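PDB 6ZM3: ubiquitin-conjugating enzyme-like protein from Leishmania mexicana, which probably acts in ubiquitin conjugation as a UEV-type, E2-like partner that works paired with another protein chain. Local coordinates for residues F57-I66 with H78-L87. Numbering follows the deposited sequence.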
# COMPACT_ATOMS: atom_id res chain seq x y z
N PHE B 57 6.04 -6.02 15.42
CA PHE B 57 5.61 -5.05 14.43
C PHE B 57 6.72 -4.70 13.42
O PHE B 57 6.43 -3.97 12.48
CB PHE B 57 5.17 -3.75 15.12
CG PHE B 57 4.05 -3.86 16.13
CD1 PHE B 57 4.33 -4.16 17.46
CD2 PHE B 57 2.73 -3.62 15.77
CE1 PHE B 57 3.31 -4.27 18.40
CE2 PHE B 57 1.71 -3.68 16.71
CZ PHE B 57 2.00 -4.01 18.03
N GLU B 58 7.96 -5.20 13.60
CA GLU B 58 9.14 -4.59 13.01
C GLU B 58 9.03 -4.48 11.49
O GLU B 58 8.68 -5.44 10.82
CB GLU B 58 10.46 -5.28 13.40
CG GLU B 58 10.60 -6.70 12.89
CD GLU B 58 11.87 -7.43 13.36
OE1 GLU B 58 12.13 -8.52 12.86
OE2 GLU B 58 12.61 -6.89 14.21
N TYR B 59 9.36 -3.27 11.00
CA TYR B 59 9.53 -2.92 9.59
C TYR B 59 8.21 -3.00 8.80
O TYR B 59 8.21 -2.75 7.60
CB TYR B 59 10.69 -3.65 8.90
CG TYR B 59 11.95 -3.80 9.72
CD1 TYR B 59 12.61 -2.70 10.25
CD2 TYR B 59 12.50 -5.06 9.97
CE1 TYR B 59 13.77 -2.84 11.00
CE2 TYR B 59 13.64 -5.22 10.73
CZ TYR B 59 14.28 -4.11 11.25
OH TYR B 59 15.40 -4.26 12.01
N ARG B 60 7.09 -3.31 9.48
CA ARG B 60 5.82 -3.26 8.78
C ARG B 60 5.53 -1.80 8.41
O ARG B 60 5.66 -0.90 9.25
CB ARG B 60 4.64 -3.81 9.60
CG ARG B 60 4.72 -5.31 9.89
CD ARG B 60 3.64 -5.83 10.80
NE ARG B 60 3.69 -7.29 10.89
CZ ARG B 60 2.61 -8.05 10.98
NH1 ARG B 60 1.41 -7.49 11.03
NH2 ARG B 60 2.71 -9.36 11.02
N ILE B 61 5.04 -1.60 7.17
CA ILE B 61 4.61 -0.28 6.74
C ILE B 61 3.14 -0.12 7.10
O ILE B 61 2.28 -0.66 6.42
CB ILE B 61 4.90 -0.06 5.23
CG1 ILE B 61 6.41 -0.12 4.99
CG2 ILE B 61 4.35 1.28 4.76
CD1 ILE B 61 6.80 -0.36 3.56
N LEU B 62 2.86 0.51 8.25
CA LEU B 62 1.49 0.57 8.73
C LEU B 62 0.86 1.90 8.33
O LEU B 62 1.39 2.97 8.62
CB LEU B 62 1.53 0.37 10.26
CG LEU B 62 2.26 -0.88 10.75
CD1 LEU B 62 2.33 -0.86 12.27
CD2 LEU B 62 1.57 -2.18 10.30
N SER B 63 -0.37 1.85 7.77
CA SER B 63 -1.07 3.02 7.27
C SER B 63 -2.17 3.41 8.25
O SER B 63 -2.85 2.53 8.80
CB SER B 63 -1.66 2.80 5.88
OG SER B 63 -0.63 2.70 4.87
N LEU B 64 -2.34 4.72 8.41
CA LEU B 64 -3.37 5.30 9.28
C LEU B 64 -4.11 6.41 8.56
O LEU B 64 -3.58 7.04 7.63
CB LEU B 64 -2.67 5.85 10.53
CG LEU B 64 -1.88 4.84 11.35
CD1 LEU B 64 -0.38 4.86 10.99
CD2 LEU B 64 -2.09 5.15 12.85
N GLU B 65 -5.33 6.70 9.01
CA GLU B 65 -6.03 7.88 8.57
C GLU B 65 -6.21 8.78 9.78
O GLU B 65 -6.46 8.26 10.88
CB GLU B 65 -7.41 7.50 8.06
CG GLU B 65 -8.19 8.68 7.51
CD GLU B 65 -9.29 8.22 6.57
OE1 GLU B 65 -9.06 8.18 5.32
OE2 GLU B 65 -10.37 7.88 7.09
N ILE B 66 -6.04 10.10 9.56
CA ILE B 66 -6.20 11.12 10.58
C ILE B 66 -7.27 12.11 10.15
O ILE B 66 -7.23 12.68 9.06
CB ILE B 66 -4.86 11.79 10.97
CG1 ILE B 66 -3.81 10.71 11.24
CG2 ILE B 66 -5.09 12.70 12.19
CD1 ILE B 66 -2.35 11.15 11.32
N HIS B 78 -8.73 12.39 15.40
CA HIS B 78 -9.25 11.02 15.31
C HIS B 78 -8.30 10.22 14.44
O HIS B 78 -8.14 10.57 13.28
CB HIS B 78 -10.67 11.05 14.74
CG HIS B 78 -11.56 11.99 15.49
ND1 HIS B 78 -11.92 11.77 16.81
CD2 HIS B 78 -12.16 13.15 15.13
CE1 HIS B 78 -12.71 12.74 17.21
NE2 HIS B 78 -12.87 13.60 16.20
N ILE B 79 -7.66 9.20 15.03
CA ILE B 79 -6.67 8.37 14.37
C ILE B 79 -7.26 6.95 14.28
O ILE B 79 -7.68 6.39 15.29
CB ILE B 79 -5.31 8.42 15.10
CG1 ILE B 79 -4.84 9.86 15.35
CG2 ILE B 79 -4.24 7.58 14.41
CD1 ILE B 79 -3.35 9.95 15.72
N ARG B 80 -7.26 6.39 13.06
CA ARG B 80 -7.68 5.02 12.82
C ARG B 80 -6.53 4.31 12.10
O ARG B 80 -6.02 4.83 11.09
CB ARG B 80 -8.85 5.03 11.83
CG ARG B 80 -9.84 3.88 11.95
CD ARG B 80 -11.11 4.11 11.15
NE ARG B 80 -10.88 4.82 9.88
CZ ARG B 80 -10.85 4.25 8.67
NH1 ARG B 80 -11.04 2.95 8.52
NH2 ARG B 80 -10.64 4.99 7.59
N PHE B 81 -6.17 3.11 12.55
CA PHE B 81 -5.26 2.30 11.76
C PHE B 81 -6.03 1.71 10.58
O PHE B 81 -7.16 1.22 10.75
CB PHE B 81 -4.63 1.18 12.59
CG PHE B 81 -3.42 1.57 13.41
CD1 PHE B 81 -3.58 2.14 14.67
CD2 PHE B 81 -2.14 1.35 12.93
CE1 PHE B 81 -2.46 2.48 15.43
CE2 PHE B 81 -1.04 1.67 13.69
CZ PHE B 81 -1.21 2.22 14.95
N LEU B 82 -5.41 1.76 9.40
CA LEU B 82 -5.94 1.08 8.22
C LEU B 82 -5.33 -0.31 8.13
O LEU B 82 -6.02 -1.25 7.74
CB LEU B 82 -5.62 1.88 6.96
CG LEU B 82 -6.28 3.25 6.85
CD1 LEU B 82 -6.04 3.83 5.46
CD2 LEU B 82 -7.77 3.19 7.13
N SER B 83 -4.01 -0.41 8.42
CA SER B 83 -3.33 -1.67 8.63
C SER B 83 -3.76 -2.25 9.97
O SER B 83 -3.67 -1.55 10.98
CB SER B 83 -1.83 -1.46 8.63
OG SER B 83 -1.37 -0.90 7.40
N LYS B 84 -4.12 -3.54 9.98
CA LYS B 84 -4.50 -4.26 11.19
C LYS B 84 -3.32 -4.41 12.16
O LYS B 84 -2.22 -4.80 11.76
CB LYS B 84 -5.06 -5.64 10.84
CG LYS B 84 -6.02 -6.19 11.89
CD LYS B 84 -6.74 -7.45 11.47
CE LYS B 84 -7.98 -7.70 12.29
NZ LYS B 84 -8.71 -8.87 11.75
N VAL B 85 -3.58 -4.06 13.42
CA VAL B 85 -2.60 -4.17 14.49
C VAL B 85 -3.28 -4.82 15.69
O VAL B 85 -4.51 -4.72 15.85
CB VAL B 85 -2.01 -2.80 14.89
CG1 VAL B 85 -1.07 -2.27 13.82
CG2 VAL B 85 -3.09 -1.77 15.21
N ASN B 86 -2.44 -5.48 16.51
CA ASN B 86 -2.78 -5.89 17.87
C ASN B 86 -1.98 -5.02 18.84
O ASN B 86 -0.78 -5.25 19.08
CB ASN B 86 -2.50 -7.38 18.09
CG ASN B 86 -2.78 -7.86 19.50
OD1 ASN B 86 -3.57 -7.24 20.23
ND2 ASN B 86 -2.12 -8.95 19.89
N LEU B 87 -2.66 -3.99 19.35
CA LEU B 87 -2.10 -3.00 20.24
C LEU B 87 -3.21 -2.57 21.19
O LEU B 87 -4.34 -2.34 20.78
CB LEU B 87 -1.59 -1.82 19.39
CG LEU B 87 -0.64 -0.85 20.10
CD1 LEU B 87 0.71 -1.51 20.36
CD2 LEU B 87 -0.48 0.44 19.28
O HOH W 1 0.22 -5.46 12.64
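L64 sets its CD2 methyl over the centre of the F81 ring, 3.5 Å from the ring centroid and 3° off the normal, a CH-pi contact; V85 CG2 lies over the opposite face, offset toward the rim. L64 CD2 also reaches I79 CG2 at 3.6 Å. L64 and F81 face each other as a non-hydrogen-bonded pair of the antiparallel hairpin 61-67/78-81, as do I66 and I79, and these apolar side chains share the sheet face on which helix 113-125 packs. E65 and R80, the hydrogen-bonded pair between them, exchange two backbone bonds and point to the other face. There R80 bends at chi3 (35°), bringing NH2 to 2.9 Å from E65 OE2 in a hydrogen-bonded salt bridge. The carboxylate oxygen lies in the guanidinium plane, yet R80 meets it from above the carboxylate plane; E65 OE1 forms a second salt bridge, to R35. Past F81 comes a classic beta bulge, L82-S83 opposite S63: S63 O accepts from L82 N (2.7 Å) and S83 N (3.2 Å), while S63 N donates nearly straight to S83 OG (2.9 Å, 168°) rather than a backbone acceptor. F57 CZ approaches N86 O at 3.2 Å near the ring plane. The hairpin of this UBC fold is therefore apolar toward the helix, while its other face carries the E65-R80 salt bridge and, beyond it, I61, S63, L82 and S83 pack against the chain of another protein.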